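Long-range contact in prophage MuSo2, 43 kDa tail protein (Shewanella oneidensis, PDB 3CDD), which is a prophage tail protein that probably serves as a baseplate hub component, as the related GpP protein does in phage Mu: residues Gly18-Ala30 and Met318-Ala330. Sequence-based numbering, arbitrary orientation. Where two conformers were deposited one is given.
Sequences GWTKIGITRSLEA and MLIASILFSEDDA
Ile22 and Glu327 exchange two backbone hydrogen bonds, Ile22 N to Glu327 O and Glu327 N to Ile22 O, both 2.9 Å. Ile24 pairs with Phe325 and Arg26 with Ile323 in the same way. The strands 21-27 and 318-328 are therefore antiparallel. Leu28 N continues the series past the end of strand 21-27, giving to Ala321 O at 2.7 Å. At the other end, a water lies between Trp19 O and Glu327 OE1. The other oxygen of that carboxylate, OE2, forms a salt bridge with Arg332.

Ile22, Ile24, Arg26, Ile323, Phe325 and Glu327 lie on one face of the strand pair. The side chains of Ile22 and Glu327 lie alongside each other and point the same way. Ile22 CD1 comes within 3.4 Å of Glu327 OE1. Arg26 runs obliquely past the edge of the Phe325 ring, with CG 4.0 Å from Phe325 CE1. The Arg26 guanidinium is nearly coplanar with the ring, 14° apart, and its NH2 is hydrogen-bonded to Asn300 OD1. Ile323 CG2 sits over the centre of one ring face.

Thr25, Ser27, Ser322 and Leu324 share the opposite face. Leu324 CG is anti to the backbone N (chi1 170°), and CD1 reaches back to 3.7 Å from Thr25 OG1. Ser27 OG accepts from Glu29 N in an ST turn at the end of strand 21-27. Within this turn, Leu28 CD1 meets Leu319 CD2 at 3.9 Å, the two side chains crossing at about a right angle.

Strand 34-42 flanks this pair on one side and strand 331-339 on the other. Backbone hydrogen bonds between strands 21-27 and 318-328 thus join the N-terminal GpP-like region to the fourth-domain region.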
ATOM      1  N   GLY A  18      24.931  -6.417  23.287  1.00 30.96           N
ATOM      2  CA  GLY A  18      25.506  -7.356  22.337  1.00 30.50           C
ATOM      3  C   GLY A  18      24.586  -7.592  21.166  1.00 29.82           C
ATOM      4  O   GLY A  18      24.726  -8.586  20.452  1.00 29.81           O
ATOM      5  N   TRP A  19      23.645  -6.669  20.975  1.00 29.19           N
ATOM      6  CA  TRP A  19      22.713  -6.701  19.857  1.00 28.32           C
ATOM      7  C   TRP A  19      23.484  -6.699  18.548  1.00 28.56           C
ATOM      8  O   TRP A  19      24.586  -6.135  18.470  1.00 29.09           O
ATOM      9  CB  TRP A  19      21.761  -5.501  19.935  1.00 28.24           C
ATOM     10  CG  TRP A  19      20.927  -5.496  21.208  1.00 27.89           C
ATOM     11  CD1 TRP A  19      21.219  -4.849  22.383  1.00 28.60           C
ATOM     12  CD2 TRP A  19      19.694  -6.203  21.438  1.00 28.20           C
ATOM     13  NE1 TRP A  19      20.232  -5.094  23.324  1.00 29.10           N
ATOM     14  CE2 TRP A  19      19.284  -5.917  22.766  1.00 29.09           C
ATOM     15  CE3 TRP A  19      18.894  -7.048  20.650  1.00 28.56           C
ATOM     16  CZ2 TRP A  19      18.107  -6.450  23.320  1.00 29.54           C
ATOM     17  CZ3 TRP A  19      17.719  -7.573  21.201  1.00 28.61           C
ATOM     18  CH2 TRP A  19      17.340  -7.270  22.523  1.00 29.45           C
ATOM     19  N   THR A  20      22.922  -7.356  17.539  1.00 27.89           N
ATOM     20  CA  THR A  20      23.574  -7.481  16.251  1.00 28.64           C
ATOM     21  C   THR A  20      23.040  -6.438  15.255  1.00 28.59           C
ATOM     22  O   THR A  20      23.705  -6.144  14.267  1.00 27.38           O
ATOM     23  CB  THR A  20      23.437  -8.916  15.645  1.00 28.63           C
ATOM     24  OG1 THR A  20      22.066  -9.311  15.640  1.00 28.92           O
ATOM     25  CG2 THR A  20      24.265  -9.938  16.424  1.00 28.06           C
ATOM     26  N   LYS A  21      21.851  -5.890  15.537  1.00 27.89           N
ATOM     27  CA  LYS A  21      21.295  -4.792  14.751  1.00 29.54           C
ATOM     28  C   LYS A  21      20.438  -3.871  15.630  1.00 28.50           C
ATOM     29  O   LYS A  21      19.549  -4.333  16.351  1.00 29.02           O
ATOM     30  CB  LYS A  21      20.480  -5.332  13.569  1.00 29.43           C
ATOM     31  CG  LYS A  21      20.187  -4.314  12.464  1.00 32.33           C
ATOM     32  CD  LYS A  21      19.386  -4.985  11.340  1.00 32.63           C
ATOM     33  CE  LYS A  21      17.972  -5.361  11.810  1.00 38.25           C
ATOM     34  NZ  LYS A  21      17.152  -5.994  10.705  1.00 43.36           N
ATOM     35  N   ILE A  22      20.725  -2.570  15.588  1.00 27.58           N
ATOM     36  CA  ILE A  22      20.015  -1.569  16.409  1.00 26.25           C
ATOM     37  C   ILE A  22      19.590  -0.449  15.475  1.00 26.50           C
ATOM     38  O   ILE A  22      20.405  -0.000  14.661  1.00 26.13           O
ATOM     39  CB  ILE A  22      20.958  -1.000  17.503  1.00 27.03           C
ATOM     40  CG1 ILE A  22      21.494  -2.137  18.377  1.00 26.48           C
ATOM     41  CG2 ILE A  22      20.256   0.141  18.359  1.00 26.95           C
ATOM     42  CD1 ILE A  22      22.555  -1.728  19.387  1.00 25.79           C
ATOM     43  N   GLY A  23      18.321  -0.028  15.549  1.00 26.45           N
ATOM     44  CA  GLY A  23      17.845   1.165  14.846  1.00 25.55           C
ATOM     45  C   GLY A  23      17.014   1.996  15.812  1.00 27.30           C
ATOM     46  O   GLY A  23      16.066   1.487  16.408  1.00 27.09           O
ATOM     47  N   ILE A  24      17.374   3.259  16.040  1.00 27.93           N
ATOM     48  CA  ILE A  24      16.523   4.110  16.905  1.00 28.68           C
ATOM     49  C   ILE A  24      16.215   5.404  16.156  1.00 29.12           C
ATOM     50  O   ILE A  24      17.132   6.074  15.667  1.00 29.81           O
ATOM     51  CB  ILE A  24      17.163   4.386  18.287  1.00 28.41           C
ATOM     52  CG1 ILE A  24      17.241   3.113  19.120  1.00 30.03           C
ATOM     53  CG2 ILE A  24      16.348   5.428  19.081  1.00 30.52           C
ATOM     54  CD1 ILE A  24      18.312   3.157  20.265  1.00 28.52           C
ATOM     55  N   THR A  25      14.935   5.723  16.006  1.00 28.94           N
ATOM     56  CA  THR A  25      14.558   7.003  15.426  1.00 29.36           C
ATOM     57  C   THR A  25      14.138   7.990  16.511  1.00 29.26           C
ATOM     58  O   THR A  25      13.332   7.666  17.388  1.00 29.38           O
ATOM     59  CB  THR A  25      13.444   6.851  14.353  1.00 29.77           C
ATOM     60  OG1 THR A  25      13.907   5.980  13.335  1.00 29.68           O
ATOM     61  CG2 THR A  25      13.126   8.206  13.678  1.00 30.09           C
ATOM     62  N   ARG A  26      14.730   9.177  16.459  1.00 28.63           N
ATOM     63  CA  ARG A  26      14.184  10.356  17.114  1.00 28.20           C
ATOM     64  C   ARG A  26      13.686  11.306  16.012  1.00 28.70           C
ATOM     65  O   ARG A  26      14.376  11.529  15.004  1.00 28.71           O
ATOM     66  CB  ARG A  26      15.251  11.032  17.986  1.00 27.78           C
ATOM     67  CG  ARG A  26      15.820  10.101  19.099  1.00 27.09           C
ATOM     68  CD  ARG A  26      16.453  10.846  20.285  1.00 27.86           C
ATOM     69  NE  ARG A  26      15.501  11.745  20.928  1.00 27.65           N
ATOM     70  CZ  ARG A  26      15.711  13.041  21.149  1.00 30.24           C
ATOM     71  NH1 ARG A  26      14.762  13.767  21.726  1.00 29.37           N
ATOM     72  NH2 ARG A  26      16.879  13.610  20.820  1.00 29.05           N
ATOM     73  N   SER A  27      12.508  11.875  16.197  1.00 28.81           N
ATOM     74  CA  SER A  27      11.913  12.688  15.136  1.00 30.21           C
ATOM     75  C   SER A  27      11.052  13.824  15.643  1.00 31.58           C
ATOM     76  O   SER A  27      10.357  13.679  16.639  1.00 32.79           O
ATOM     77  CB  SER A  27      11.061  11.818  14.235  1.00 29.12           C
ATOM     78  OG  SER A  27      10.497  12.622  13.223  1.00 29.83           O
ATOM     79  N   LEU A  28      11.073  14.946  14.939  1.00 33.42           N
ATOM     80  CA  LEU A  28      10.179  16.071  15.237  1.00 35.13           C
ATOM     81  C   LEU A  28       8.825  15.941  14.545  1.00 36.79           C
ATOM     82  O   LEU A  28       7.899  16.695  14.854  1.00 37.91           O
ATOM     83  CB  LEU A  28      10.807  17.399  14.801  1.00 34.52           C
ATOM     84  CG  LEU A  28      11.789  18.196  15.660  1.00 35.65           C
ATOM     85  CD1 LEU A  28      12.151  19.468  14.885  1.00 34.64           C
ATOM     86  CD2 LEU A  28      11.212  18.553  17.039  1.00 34.11           C
ATOM     87  N   GLU A  29       8.699  15.023  13.592  1.00 38.16           N
ATOM     88  CA  GLU A  29       7.480  14.948  12.784  1.00 40.44           C
ATOM     89  C   GLU A  29       6.677  13.662  12.981  1.00 39.68           C
ATOM     90  O   GLU A  29       5.693  13.411  12.278  1.00 41.07           O
ATOM     91  CB  GLU A  29       7.818  15.116  11.299  1.00 40.39           C
ATOM     92  CG  GLU A  29       8.464  16.459  10.947  1.00 43.32           C
ATOM     93  CD  GLU A  29       8.668  16.644   9.440  1.00 44.73           C
ATOM     94  OE1 GLU A  29       8.143  15.800   8.659  1.00 48.82           O
ATOM     95  OE2 GLU A  29       9.353  17.636   9.037  1.00 49.36           O
ATOM     96  N   ALA A  30       7.106  12.827  13.905  1.00 38.19           N
ATOM     97  CA  ALA A  30       6.436  11.569  14.139  1.00 36.74           C
ATOM     98  C   ALA A  30       6.510  11.271  15.634  1.00 35.19           C
ATOM     99  O   ALA A  30       7.558  10.800  16.123  1.00 34.35           O
ATOM    100  CB  ALA A  30       7.097  10.461  13.320  1.00 37.44           C
HETATM  101  N   MSE A 318      20.578  24.590   8.508  0.50 37.69           N
HETATM  102  CA  MSE A 318      19.402  23.737   8.448  0.50 37.19           C
HETATM  103  C   MSE A 318      18.971  23.296   9.838  0.50 36.07           C
HETATM  104  O   MSE A 318      19.755  23.357  10.787  0.50 36.31           O
HETATM  105  CB  MSE A 318      19.686  22.506   7.578  0.50 37.77           C
HETATM  106  CG  MSE A 318      20.241  22.851   6.201  0.50 40.10           C
HETATM  107 SE   MSE A 318      18.873  23.197   4.894  0.50 45.28          SE
HETATM  108  CE  MSE A 318      18.908  21.458   4.080  0.50 41.69           C
ATOM    109  N   LEU A 319      17.724  22.852   9.950  1.00 34.63           N
ATOM    110  CA  LEU A 319      17.217  22.316  11.205  1.00 33.19           C
ATOM    111  C   LEU A 319      17.213  20.786  11.159  1.00 31.85           C
ATOM    112  O   LEU A 319      16.723  20.199  10.200  1.00 30.26           O
ATOM    113  CB  LEU A 319      15.803  22.841  11.485  1.00 33.08           C
ATOM    114  CG  LEU A 319      15.294  22.467  12.895  1.00 33.67           C
ATOM    115  CD1 LEU A 319      15.878  23.403  13.956  1.00 32.48           C
ATOM    116  CD2 LEU A 319      13.769  22.406  12.963  1.00 34.07           C
ATOM    117  N   ILE A 320      17.749  20.145  12.191  1.00 30.68           N
ATOM    118  CA  ILE A 320      17.641  18.684  12.270  1.00 29.55           C
ATOM    119  C   ILE A 320      16.223  18.291  12.664  1.00 28.90           C
ATOM    120  O   ILE A 320      15.794  18.532  13.793  1.00 29.65           O
ATOM    121  CB  ILE A 320      18.657  18.036  13.247  1.00 28.96           C
ATOM    122  CG1 ILE A 320      20.095  18.392  12.840  1.00 29.05           C
ATOM    123  CG2 ILE A 320      18.416  16.509  13.313  1.00 28.58           C
ATOM    124  CD1 ILE A 320      21.165  17.773  13.727  1.00 29.87           C
ATOM    125  N   ALA A 321      15.521  17.651  11.737  1.00 28.94           N
ATOM    126  CA  ALA A 321      14.144  17.214  11.947  1.00 29.28           C
ATOM    127  C   ALA A 321      14.046  15.761  12.438  1.00 29.38           C
ATOM    128  O   ALA A 321      13.119  15.399  13.169  1.00 30.03           O
ATOM    129  CB  ALA A 321      13.327  17.389  10.666  1.00 28.53           C
ATOM    130  N   SER A 322      14.994  14.924  12.045  1.00 28.78           N
ATOM    131  CA  SER A 322      14.929  13.539  12.436  1.00 28.98           C
ATOM    132  C   SER A 322      16.309  12.939  12.465  1.00 27.66           C
ATOM    133  O   SER A 322      17.173  13.373  11.724  1.00 27.68           O
ATOM    134  CB  SER A 322      14.096  12.795  11.399  1.00 29.03           C
ATOM    135  OG  SER A 322      13.771  11.526  11.891  1.00 36.61           O
ATOM    136  N   ILE A 323      16.496  11.900  13.270  1.00 26.74           N
ATOM    137  CA  ILE A 323      17.751  11.187  13.296  1.00 26.25           C
ATOM    138  C   ILE A 323      17.466   9.712  13.334  1.00 26.62           C
ATOM    139  O   ILE A 323      16.668   9.272  14.162  1.00 26.67           O
ATOM    140  CB  ILE A 323      18.617  11.564  14.562  1.00 26.01           C
ATOM    141  CG1 ILE A 323      18.943  13.047  14.568  1.00 25.67           C
ATOM    142  CG2 ILE A 323      19.929  10.827  14.537  1.00 28.01           C
ATOM    143  CD1 ILE A 323      19.340  13.544  15.972  1.00 24.96           C
ATOM    144  N   LEU A 324      18.098   8.936  12.445  1.00 26.76           N
ATOM    145  CA  LEU A 324      18.152   7.484  12.665  1.00 27.11           C
ATOM    146  C   LEU A 324      19.535   7.074  13.201  1.00 27.69           C
ATOM    147  O   LEU A 324      20.556   7.218  12.514  1.00 27.96           O
ATOM    148  CB  LEU A 324      17.769   6.698  11.399  1.00 27.11           C
ATOM    149  CG  LEU A 324      18.008   5.176  11.440  1.00 27.57           C
ATOM    150  CD1 LEU A 324      17.163   4.475  12.510  1.00 25.41           C
ATOM    151  CD2 LEU A 324      17.683   4.606  10.013  1.00 27.72           C
ATOM    152  N   PHE A 325      19.560   6.611  14.447  1.00 27.37           N
ATOM    153  CA  PHE A 325      20.759   6.100  15.048  1.00 28.20           C
ATOM    154  C   PHE A 325      20.792   4.601  14.772  1.00 28.70           C
ATOM    155  O   PHE A 325      19.894   3.872  15.193  1.00 28.52           O
ATOM    156  CB  PHE A 325      20.728   6.266  16.563  1.00 28.59           C
ATOM    157  CG  PHE A 325      20.780   7.690  17.049  1.00 28.05           C
ATOM    158  CD1 PHE A 325      19.626   8.307  17.527  1.00 28.40           C
ATOM    159  CD2 PHE A 325      21.997   8.384  17.109  1.00 28.17           C
ATOM    160  CE1 PHE A 325      19.666   9.641  18.013  1.00 31.25           C
ATOM    161  CE2 PHE A 325      22.063   9.715  17.617  1.00 28.14           C
ATOM    162  CZ  PHE A 325      20.894  10.335  18.070  1.00 28.92           C
ATOM    163  N   SER A 326      21.828   4.125  14.099  1.00 28.43           N
ATOM    164  CA  SER A 326      21.885   2.696  13.810  1.00 28.89           C
ATOM    165  C   SER A 326      23.228   2.073  14.154  1.00 29.07           C
ATOM    166  O   SER A 326      24.248   2.757  14.157  1.00 29.09           O
ATOM    167  CB  SER A 326      21.540   2.444  12.339  1.00 28.16           C
ATOM    168  OG  SER A 326      22.583   2.937  11.502  1.00 29.43           O
ATOM    169  N   GLU A 327      23.215   0.766  14.402  1.00 30.37           N
ATOM    170  CA  GLU A 327      24.434  -0.038  14.573  1.00 32.32           C
ATOM    171  C   GLU A 327      24.231  -1.417  13.961  1.00 33.13           C
ATOM    172  O   GLU A 327      23.184  -2.025  14.136  1.00 33.45           O
ATOM    173  CB  GLU A 327      24.808  -0.185  16.063  1.00 31.22           C
ATOM    174  CG  GLU A 327      26.250  -0.712  16.329  1.00 32.68           C
ATOM    175  CD  GLU A 327      26.511  -1.053  17.798  1.00 34.23           C
ATOM    176  OE1 GLU A 327      25.750  -1.862  18.378  1.00 35.30           O
ATOM    177  OE2 GLU A 327      27.497  -0.532  18.377  1.00 38.83           O
ATOM    178  N   ASP A 328      25.238  -1.876  13.222  1.00 35.49           N
ATOM    179  CA  ASP A 328      25.399  -3.262  12.800  1.00 37.54           C
ATOM    180  C   ASP A 328      26.894  -3.678  12.885  1.00 38.38           C
ATOM    181  O   ASP A 328      27.698  -3.010  13.555  1.00 38.17           O
ATOM    182  CB  ASP A 328      24.856  -3.449  11.385  1.00 38.11           C
ATOM    183  CG  ASP A 328      25.569  -2.582  10.367  1.00 41.97           C
ATOM    184  OD1 ASP A 328      26.699  -2.113  10.650  1.00 43.41           O
ATOM    185  OD2 ASP A 328      24.996  -2.360   9.277  1.00 45.44           O
ATOM    186  N   ASP A 329      27.254  -4.768  12.203  1.00 38.94           N
ATOM    187  CA  ASP A 329      28.650  -5.218  12.067  1.00 39.95           C
ATOM    188  C   ASP A 329      29.596  -4.161  11.472  1.00 40.01           C
ATOM    189  O   ASP A 329      30.780  -4.113  11.833  1.00 39.90           O
ATOM    190  CB  ASP A 329      28.722  -6.452  11.160  1.00 39.87           C
ATOM    191  CG  ASP A 329      28.371  -7.718  11.876  1.00 40.56           C
ATOM    192  OD1 ASP A 329      28.727  -7.873  13.056  1.00 41.93           O
ATOM    193  OD2 ASP A 329      27.734  -8.577  11.249  1.00 41.59           O
ATOM    194  N   ALA A 330      29.062  -3.377  10.528  1.00 39.77           N
ATOM    195  CA  ALA A 330      29.786  -2.313   9.816  1.00 39.72           C
ATOM    196  C   ALA A 330      30.156  -1.113  10.708  1.00 39.41           C
ATOM    197  O   ALA A 330      31.155  -0.426  10.436  1.00 40.27           O
ATOM    198  CB  ALA A 330      28.984  -1.844   8.637  1.00 39.29           C
TER
HETATM  199  O   HOH W   1      24.624  -3.943  16.523  1.00 37.86           O